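Local structure of octaprenyl-diphosphate synthase (Bacteroides thetaiotaomicron, 3RMG) at residues A15-F20 with R51-L56; A59-A64 with S308-A313; K213-D218 with G230-E235. The protein probably acts as a magnesium-dependent prenyltransferase of the FPP/GGPP synthase family, joining isoprene units into longer isoprenyl diphosphates. One frame throughout, in Å; residues are numbered along the deposited sequence.

Overall arrangement
The chain is the all-helical bundle of the isoprenoid synthases, and the three contacts sample two of its regions. Interactions 1 and 2 lie in succession along helix 50-62, their centres about 12 Å apart: the first packs it against helix 14-23, the second against the start of helix 309-323. A long, weak ion pair, Glu16 OE1 to Arg60 NH1 at 3.5 Å, links them. Interaction 3 lies on the opposite side of the chain's centre, its own centre about 29 Å from that of interaction 1 and 34 Å from that of interaction 2. It contains the second aspartate-rich motif, which in relatives binds magnesium and substrate diphosphate, so interaction 3 probably lies at the active site.

Interaction 1: residues A15-F20 with R51-L56; sequences AELEDF and RPILVL
Helix 14-23 packs across the first turns of helix 50-62 through Glu16, Leu17 and Phe20 on one side and Pro52, Ile53 and Leu56 on the other, the same i, i+1, i+4 spacing on both. The segment axes approach to 10.5 Å and cross steeply, nearer antiparallel than parallel, with 127° between their N-to-C directions: Phe20, later on its helix, meets Pro52, early on the other, while Glu16 faces Leu56. Leu17 and Ile53 lie between, with their CA atoms 7.4 Å apart. Pro52 sits in the opening turn of its helix, where a backbone N-H is not needed, and its ring faces helix 14-23. The CB-CG edge of this proline approaches one face of the Phe20 ring: Pro52 CB stands over it, 3.8 Å from the centroid and 16° off the normal, a CH-pi contact displaced toward the rim. Pro52 CG reaches Phe20 CZ at 3.4 Å. With CG anti to its backbone N (chi1 156°), Phe20 points its ring at this proline. Further along, Leu56 inserts one methyl, CD1, against the neighbouring helix, 3.8 Å from the backbone N of Leu17. The same methyl touches Leu17 CD2. Leu17 CD2 also lies 4.1 Å from Ile53 CG1, so one methyl of Leu17 bridges two residues a turn apart. Glu16 offers its backbone C, 3.9 Å from Leu56 CD1, while its carboxylate leads away. The touching side-chain atoms are all carbons, and Phe20, Pro52, Ile53 and Leu56 are buried in the bundle. Around them, Phe24 brings its ring to Phe20 with the planes close to parallel. Pro52 also touches Glu77 of helix 67-90, and Ile53 is packed by Ile9 and Lys10 of helix 5-10 and by Tyr317 of helix 309-323.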
loop_
_atom_site.group_PDB
_atom_site.type_symbol
_atom_site.label_atom_id
_atom_site.label_comp_id
_atom_site.label_asym_id
_atom_site.label_seq_id
_atom_site.Cartn_x
_atom_site.Cartn_y
_atom_site.Cartn_z
ATOM N N ALA A 15 -25.634 1.438 17.968
ATOM C CA ALA A 15 -24.643 2.226 18.702
ATOM C C ALA A 15 -23.240 1.959 18.190
ATOM O O ALA A 15 -22.436 2.885 18.031
ATOM C CB ALA A 15 -24.725 1.955 20.237
ATOM N N GLU A 16 -22.943 0.687 17.931
ATOM C CA GLU A 16 -21.622 0.309 17.434
ATOM C C GLU A 16 -21.442 0.719 15.972
ATOM O O GLU A 16 -20.331 1.009 15.536
ATOM C CB GLU A 16 -21.322 -1.175 17.673
ATOM C CG GLU A 16 -22.508 -2.082 17.550
ATOM C CD GLU A 16 -23.332 -2.173 18.829
ATOM O OE1 GLU A 16 -22.911 -2.871 19.792
ATOM O OE2 GLU A 16 -24.424 -1.568 18.847
ATOM N N LEU A 17 -22.539 0.792 15.231
ATOM C CA LEU A 17 -22.505 1.392 13.910
ATOM C C LEU A 17 -22.068 2.853 13.954
ATOM O O LEU A 17 -21.388 3.339 13.046
ATOM C CB LEU A 17 -23.863 1.307 13.238
ATOM C CG LEU A 17 -23.991 0.179 12.225
ATOM C CD1 LEU A 17 -25.399 0.148 11.670
ATOM C CD2 LEU A 17 -22.952 0.335 11.112
ATOM N N GLU A 18 -22.469 3.561 14.999
ATOM C CA GLU A 18 -22.102 4.958 15.108
ATOM C C GLU A 18 -20.638 5.034 15.474
ATOM O O GLU A 18 -19.900 5.868 14.951
ATOM C CB GLU A 18 -22.963 5.679 16.150
ATOM C CG GLU A 18 -24.350 6.069 15.628
ATOM C CD GLU A 18 -25.302 6.511 16.731
ATOM O OE1 GLU A 18 -26.529 6.490 16.494
ATOM O OE2 GLU A 18 -24.827 6.870 17.833
ATOM N N ASP A 19 -20.216 4.157 16.379
ATOM C CA ASP A 19 -18.823 4.131 16.789
ATOM C C ASP A 19 -17.934 3.780 15.601
ATOM O O ASP A 19 -16.832 4.294 15.475
ATOM C CB ASP A 19 -18.617 3.125 17.913
ATOM C CG ASP A 19 -19.350 3.520 19.176
ATOM O OD1 ASP A 19 -19.841 4.661 19.222
ATOM O OD2 ASP A 19 -19.432 2.699 20.117
ATOM N N PHE A 20 -18.408 2.900 14.729
ATOM C CA PHE A 20 -17.599 2.539 13.586
ATOM C C PHE A 20 -17.470 3.696 12.606
ATOM O O PHE A 20 -16.426 3.861 11.968
ATOM C CB PHE A 20 -18.182 1.367 12.813
ATOM C CG PHE A 20 -17.726 1.340 11.397
ATOM C CD1 PHE A 20 -16.527 0.719 11.053
ATOM C CD2 PHE A 20 -18.446 2.001 10.412
ATOM C CE1 PHE A 20 -16.078 0.716 9.734
ATOM C CE2 PHE A 20 -18.009 2.014 9.087
ATOM C CZ PHE A 20 -16.821 1.372 8.746
ATOM N N ARG A 51 -20.266 -4.259 4.477
ATOM C CA ARG A 51 -19.235 -5.046 5.158
ATOM C C ARG A 51 -19.101 -4.720 6.649
ATOM O O ARG A 51 -18.997 -5.625 7.465
ATOM C CB ARG A 51 -17.881 -4.932 4.442
ATOM C CG ARG A 51 -17.848 -5.599 3.081
ATOM C CD ARG A 51 -16.658 -5.105 2.233
ATOM N NE ARG A 51 -16.827 -5.502 0.844
ATOM C CZ ARG A 51 -17.292 -4.708 -0.116
ATOM N NH1 ARG A 51 -17.605 -3.447 0.151
ATOM N NH2 ARG A 51 -17.419 -5.174 -1.352
ATOM N N PRO A 52 -19.075 -3.426 7.007
ATOM C CA PRO A 52 -19.079 -3.069 8.427
ATOM C C PRO A 52 -20.267 -3.658 9.179
ATOM O O PRO A 52 -20.107 -4.130 10.305
ATOM C CB PRO A 52 -19.139 -1.542 8.398
ATOM C CG PRO A 52 -18.384 -1.203 7.162
ATOM C CD PRO A 52 -18.845 -2.245 6.161
ATOM N N ILE A 53 -21.446 -3.663 8.568
ATOM C CA ILE A 53 -22.592 -4.295 9.227
ATOM C C ILE A 53 -22.330 -5.790 9.462
ATOM O O ILE A 53 -22.665 -6.333 10.511
ATOM C CB ILE A 53 -23.899 -4.079 8.454
ATOM C CG1 ILE A 53 -24.405 -2.647 8.656
ATOM C CG2 ILE A 53 -24.944 -5.056 8.913
ATOM C CD1 ILE A 53 -25.412 -2.201 7.601
ATOM N N LEU A 54 -21.714 -6.453 8.492
ATOM C CA LEU A 54 -21.354 -7.852 8.672
ATOM C C LEU A 54 -20.380 -8.045 9.854
ATOM O O LEU A 54 -20.548 -8.953 10.664
ATOM C CB LEU A 54 -20.736 -8.419 7.395
ATOM C CG LEU A 54 -20.497 -9.923 7.384
ATOM C CD1 LEU A 54 -21.806 -10.630 7.702
ATOM C CD2 LEU A 54 -19.935 -10.391 6.045
ATOM N N VAL A 55 -19.350 -7.209 9.935
ATOM C CA VAL A 55 -18.367 -7.350 10.998
ATOM C C VAL A 55 -19.053 -7.248 12.359
ATOM O O VAL A 55 -18.802 -8.057 13.250
ATOM C CB VAL A 55 -17.274 -6.259 10.915
ATOM C CG1 VAL A 55 -16.345 -6.353 12.139
ATOM C CG2 VAL A 55 -16.483 -6.370 9.597
ATOM N N LEU A 56 -19.927 -6.253 12.505
ATOM C CA LEU A 56 -20.618 -6.019 13.762
ATOM C C LEU A 56 -21.561 -7.164 14.096
ATOM O O LEU A 56 -21.529 -7.682 15.222
ATOM C CB LEU A 56 -21.355 -4.671 13.751
ATOM C CG LEU A 56 -20.429 -3.492 13.422
ATOM C CD1 LEU A 56 -21.174 -2.191 13.346
ATOM C CD2 LEU A 56 -19.300 -3.398 14.436
#

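Interaction 2: residues A59-A64 with S308-A313; sequences ARLYGA and SNICLA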
loop_
_atom_site.group_PDB
_atom_site.type_symbol
_atom_site.label_atom_id
_atom_site.label_comp_id
_atom_site.label_asym_id
_atom_site.label_seq_id
_atom_site.Cartn_x
_atom_site.Cartn_y
_atom_site.Cartn_z
ATOM N N ALA A 59 -19.651 -10.414 15.194
ATOM C CA ALA A 59 -19.055 -10.293 16.527
ATOM C C ALA A 59 -20.128 -10.457 17.594
ATOM O O ALA A 59 -19.917 -11.125 18.621
ATOM C CB ALA A 59 -18.320 -8.955 16.688
ATOM N N ARG A 60 -21.293 -9.873 17.331
ATOM C CA ARG A 60 -22.408 -9.950 18.269
ATOM C C ARG A 60 -22.974 -11.370 18.386
ATOM O O ARG A 60 -23.661 -11.689 19.360
ATOM C CB ARG A 60 -23.496 -8.925 17.929
ATOM C CG ARG A 60 -23.117 -7.477 18.320
ATOM C CD ARG A 60 -23.136 -7.235 19.834
ATOM N NE ARG A 60 -24.464 -7.498 20.380
ATOM C CZ ARG A 60 -25.474 -6.632 20.323
ATOM N NH1 ARG A 60 -25.302 -5.436 19.762
ATOM N NH2 ARG A 60 -26.658 -6.957 20.829
ATOM N N LEU A 61 -22.669 -12.241 17.426
ATOM C CA LEU A 61 -22.993 -13.657 17.628
ATOM C C LEU A 61 -22.280 -14.199 18.865
ATOM O O LEU A 61 -22.800 -15.069 19.544
ATOM C CB LEU A 61 -22.617 -14.513 16.420
ATOM C CG LEU A 61 -23.506 -14.446 15.186
ATOM C CD1 LEU A 61 -22.911 -15.308 14.086
ATOM C CD2 LEU A 61 -24.922 -14.900 15.536
ATOM N N TYR A 62 -21.095 -13.669 19.161
ATOM C CA TYR A 62 -20.234 -14.249 20.198
ATOM C C TYR A 62 -20.123 -13.418 21.465
ATOM O O TYR A 62 -19.925 -13.959 22.551
ATOM C CB TYR A 62 -18.837 -14.491 19.635
ATOM C CG TYR A 62 -18.873 -15.342 18.409
ATOM C CD1 TYR A 62 -19.318 -16.654 18.473
ATOM C CD2 TYR A 62 -18.487 -14.834 17.180
ATOM C CE1 TYR A 62 -19.369 -17.445 17.345
ATOM C CE2 TYR A 62 -18.534 -15.605 16.045
ATOM C CZ TYR A 62 -18.981 -16.917 16.130
ATOM O OH TYR A 62 -19.033 -17.698 14.995
ATOM N N GLY A 63 -20.224 -12.102 21.330
ATOM C CA GLY A 63 -20.069 -11.229 22.482
ATOM C C GLY A 63 -20.388 -9.783 22.189
ATOM O O GLY A 63 -21.130 -9.467 21.263
ATOM N N ALA A 64 -19.837 -8.896 22.997
ATOM C CA ALA A 64 -20.024 -7.482 22.773
ATOM C C ALA A 64 -18.930 -7.020 21.825
ATOM O O ALA A 64 -17.836 -7.572 21.805
ATOM C CB ALA A 64 -19.957 -6.712 24.087
ATOM N N SER A 308 -31.497 -15.731 17.912
ATOM C CA SER A 308 -31.225 -14.541 18.677
ATOM C C SER A 308 -31.625 -13.407 17.757
ATOM O O SER A 308 -31.932 -13.656 16.591
ATOM C CB SER A 308 -29.720 -14.440 18.985
ATOM O OG SER A 308 -28.943 -14.324 17.797
ATOM N N ASN A 309 -31.601 -12.176 18.267
ATOM C CA ASN A 309 -31.860 -11.013 17.446
ATOM C C ASN A 309 -30.741 -10.855 16.419
ATOM O O ASN A 309 -30.957 -10.334 15.313
ATOM C CB ASN A 309 -32.029 -9.739 18.310
ATOM C CG ASN A 309 -30.828 -9.459 19.213
ATOM O OD1 ASN A 309 -30.027 -10.346 19.504
ATOM N ND2 ASN A 309 -30.701 -8.210 19.659
ATOM N N ILE A 310 -29.546 -11.324 16.784
ATOM C CA ILE A 310 -28.397 -11.236 15.889
ATOM C C ILE A 310 -28.529 -12.243 14.733
ATOM O O ILE A 310 -28.373 -11.875 13.567
ATOM C CB ILE A 310 -27.053 -11.407 16.634
ATOM C CG1 ILE A 310 -26.880 -10.307 17.676
ATOM C CG2 ILE A 310 -25.891 -11.333 15.651
ATOM C CD1 ILE A 310 -27.162 -8.898 17.135
ATOM N N CYS A 311 -28.847 -13.497 15.055
ATOM C CA CYS A 311 -29.122 -14.497 14.018
ATOM C C CYS A 311 -30.197 -13.979 13.066
ATOM O O CYS A 311 -30.054 -14.077 11.849
ATOM C CB CYS A 311 -29.551 -15.833 14.630
ATOM S SG CYS A 311 -29.316 -17.328 13.553
ATOM N N LEU A 312 -31.266 -13.410 13.617
ATOM C CA LEU A 312 -32.380 -12.938 12.797
ATOM C C LEU A 312 -31.914 -11.781 11.916
ATOM O O LEU A 312 -32.274 -11.682 10.737
ATOM C CB LEU A 312 -33.552 -12.501 13.693
ATOM C CG LEU A 312 -34.650 -11.618 13.073
ATOM C CD1 LEU A 312 -35.212 -12.245 11.831
ATOM C CD2 LEU A 312 -35.774 -11.337 14.062
ATOM N N ALA A 313 -31.090 -10.914 12.490
ATOM C CA ALA A 313 -30.533 -9.796 11.745
ATOM C C ALA A 313 -29.690 -10.272 10.550
ATOM O O ALA A 313 -29.807 -9.736 9.448
ATOM C CB ALA A 313 -29.723 -8.882 12.675
#
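Ile310, in the first turn of helix 309-323, lies against Arg60 and Leu61 near the end of helix 50-62, and Ser308 begins that turn. Ser308 is the N-cap: its OG accepts the N-H of Cys311 at 2.9 Å, almost straight at 177°, which ties the helix start together beside the contact. Asn309 stays at the margin, its ND2 lying obliquely to the Arg60 guanidinium. Ile310 does most of the work, with its two branches divided between two partners. CG1 lies 3.7 Å from Arg60 CB, and CD1 continues over one face of the guanidinium, near its rim; bends at chi2 and chi3 of Arg60 bring that group alongside CD1, and its NH1 is hydrogen-bonded to Pro12 O. CG2, anti to the backbone N, instead meets Leu61 CD2 at 3.7 Å. Cys311 contributes its backbone N, 4.2 Å from Leu61 CD2. The contact thus joins the end of one helix to the beginning of another far along the chain. Next to it, Leu61 also touches Leu305 in the preceding loop, and Tyr62 packs on Glu195 and Phe198 of helix 193-217.

Interaction 3: residues K213-D218 with G230-E235; sequences KDDIFD and GNDMLE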
loop_
_atom_site.group_PDB
_atom_site.type_symbol
_atom_site.label_atom_id
_atom_site.label_comp_id
_atom_site.label_asym_id
_atom_site.label_seq_id
_atom_site.Cartn_x
_atom_site.Cartn_y
_atom_site.Cartn_z
ATOM N N LYS A 213 -24.692 -11.489 -7.489
ATOM C CA LYS A 213 -25.739 -10.475 -7.602
ATOM C C LYS A 213 -25.281 -9.293 -8.449
ATOM O O LYS A 213 -25.982 -8.865 -9.357
ATOM C CB LYS A 213 -26.167 -9.973 -6.224
ATOM C CG LYS A 213 -27.367 -10.694 -5.645
ATOM C CD LYS A 213 -28.679 -10.095 -6.147
ATOM C CE LYS A 213 -29.022 -10.586 -7.545
ATOM N NZ LYS A 213 -30.429 -10.259 -7.927
ATOM N N ASP A 214 -24.108 -8.759 -8.133
ATOM C CA ASP A 214 -23.551 -7.644 -8.875
ATOM C C ASP A 214 -23.307 -7.963 -10.343
ATOM O O ASP A 214 -23.515 -7.110 -11.198
ATOM C CB ASP A 214 -22.237 -7.186 -8.248
ATOM C CG ASP A 214 -22.390 -5.921 -7.445
ATOM O OD1 ASP A 214 -23.524 -5.396 -7.375
ATOM O OD2 ASP A 214 -21.375 -5.444 -6.895
ATOM N N ASP A 215 -22.835 -9.171 -10.630
ATOM C CA ASP A 215 -22.548 -9.567 -12.005
ATOM C C ASP A 215 -23.828 -9.578 -12.846
ATOM O O ASP A 215 -23.812 -9.229 -14.023
ATOM C CB ASP A 215 -21.880 -10.943 -12.045
ATOM C CG ASP A 215 -20.450 -10.915 -11.544
ATOM O OD1 ASP A 215 -19.918 -9.813 -11.286
ATOM O OD2 ASP A 215 -19.853 -12.003 -11.413
ATOM N N ILE A 216 -24.934 -9.981 -12.235
ATOM C CA ILE A 216 -26.220 -9.980 -12.908
ATOM C C ILE A 216 -26.654 -8.562 -13.287
ATOM O O ILE A 216 -27.086 -8.313 -14.409
ATOM C CB ILE A 216 -27.288 -10.643 -12.039
ATOM C CG1 ILE A 216 -27.155 -12.168 -12.119
ATOM C CG2 ILE A 216 -28.679 -10.192 -12.470
ATOM C CD1 ILE A 216 -27.886 -12.911 -11.018
ATOM N N PHE A 217 -26.520 -7.629 -12.355
ATOM C CA PHE A 217 -26.853 -6.235 -12.630
ATOM C C PHE A 217 -26.279 -5.742 -13.953
ATOM O O PHE A 217 -26.919 -4.963 -14.653
ATOM C CB PHE A 217 -26.369 -5.321 -11.501
ATOM C CG PHE A 217 -27.118 -5.500 -10.215
ATOM C CD1 PHE A 217 -26.526 -5.178 -9.003
ATOM C CD2 PHE A 217 -28.413 -5.999 -10.216
ATOM C CE1 PHE A 217 -27.211 -5.339 -7.814
ATOM C CE2 PHE A 217 -29.105 -6.166 -9.033
ATOM C CZ PHE A 217 -28.502 -5.833 -7.827
ATOM N N ASP A 218 -25.076 -6.186 -14.296
ATOM C CA ASP A 218 -24.410 -5.706 -15.509
ATOM C C ASP A 218 -25.174 -6.031 -16.798
ATOM O O ASP A 218 -24.990 -5.381 -17.826
ATOM C CB ASP A 218 -23.002 -6.270 -15.599
ATOM C CG ASP A 218 -22.128 -5.478 -16.533
ATOM O OD1 ASP A 218 -21.512 -6.088 -17.431
ATOM O OD2 ASP A 218 -22.060 -4.242 -16.369
ATOM N N GLY A 230 -23.553 -3.847 -19.783
ATOM C CA GLY A 230 -22.640 -4.811 -20.396
ATOM C C GLY A 230 -21.185 -4.489 -20.112
ATOM O O GLY A 230 -20.280 -4.982 -20.784
ATOM N N ASN A 231 -20.959 -3.665 -19.098
ATOM C CA ASN A 231 -19.624 -3.172 -18.798
ATOM C C ASN A 231 -18.557 -4.244 -18.577
ATOM O O ASN A 231 -17.470 -4.160 -19.143
ATOM C CB ASN A 231 -19.665 -2.236 -17.595
ATOM C CG ASN A 231 -18.402 -1.436 -17.456
ATOM O OD1 ASN A 231 -18.378 -0.403 -16.796
ATOM N ND2 ASN A 231 -17.337 -1.902 -18.095
ATOM N N ASP A 232 -18.854 -5.237 -17.743
ATOM C CA ASP A 232 -17.876 -6.284 -17.422
ATOM C C ASP A 232 -17.297 -6.920 -18.685
ATOM O O ASP A 232 -16.136 -7.340 -18.698
ATOM C CB ASP A 232 -18.494 -7.384 -16.541
ATOM C CG ASP A 232 -18.812 -6.913 -15.126
ATOM O OD1 ASP A 232 -18.087 -6.048 -14.591
ATOM O OD2 ASP A 232 -19.793 -7.427 -14.549
ATOM N N MET A 233 -18.116 -7.012 -19.733
ATOM C CA MET A 233 -17.661 -7.554 -21.016
ATOM C C MET A 233 -16.660 -6.611 -21.695
ATOM O O MET A 233 -15.614 -7.045 -22.173
ATOM C CB MET A 233 -18.844 -7.864 -21.946
ATOM C CG MET A 233 -19.651 -9.104 -21.556
ATOM S SD MET A 233 -20.872 -9.566 -22.799
ATOM C CE MET A 233 -21.704 -10.961 -22.056
ATOM N N LEU A 234 -16.984 -5.320 -21.723
ATOM C CA LEU A 234 -16.088 -4.310 -22.276
ATOM C C LEU A 234 -14.714 -4.407 -21.636
ATOM O O LEU A 234 -13.704 -4.032 -22.237
ATOM C CB LEU A 234 -16.651 -2.911 -22.034
ATOM C CG LEU A 234 -17.837 -2.481 -22.894
ATOM C CD1 LEU A 234 -18.399 -1.148 -22.408
ATOM C CD2 LEU A 234 -17.412 -2.395 -24.351
ATOM N N GLU A 235 -14.683 -4.905 -20.407
ATOM C CA GLU A 235 -13.439 -4.989 -19.666
ATOM C C GLU A 235 -12.797 -6.358 -19.818
ATOM O O GLU A 235 -11.670 -6.569 -19.389
ATOM C CB GLU A 235 -13.674 -4.641 -18.201
ATOM C CG GLU A 235 -14.571 -3.435 -18.032
ATOM C CD GLU A 235 -14.070 -2.492 -16.962
ATOM O OE1 GLU A 235 -12.836 -2.345 -16.835
ATOM O OE2 GLU A 235 -14.907 -1.894 -16.253
HETATM O O HOH W 1 -21.466 -9.281 -15.203
#
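Asp218 holds Gly230, Asn231 and Asp232 at the start of helix 231-234 and is the last residue of the DDIFD sequence 214-218, the second aspartate-rich motif of the isoprenyl diphosphate synthases, which in relatives holds magnesium and diphosphate. The backbones are joined by Gly230 N, which donates to Asp218 O at 2.9 Å. Asp218 CG, anti to the backbone N (chi1 -161°), swings over the helix start, where OD1 accepts from Asp232 N at 2.8 Å, met 39° above the carboxylate plane, and OD2 weakly from Asn231 N. Gly230, the N-cap, has no side chain of its own to cap the helix; Asp218 supplies the acceptor from outside. With an alanine in place of Asp218, the N-H groups of Asn231 and Asp232 would probably lack this acceptor and the helix start would be less firmly held. Acidic groups also gather without bonding: Asp232 OD2 lies 3.6 Å from Asp218 OD1 and 4.0 Å from Asp215 OD1, the planes of the Asp215 and Asp232 carboxylates 78° apart. Asp215 OD2 is hydrogen-bonded to Tyr166 OH, and OD1 to Gln211 NE2. One water donates to both Asp215 O and Asp232 OD2, 2.6 Å from each.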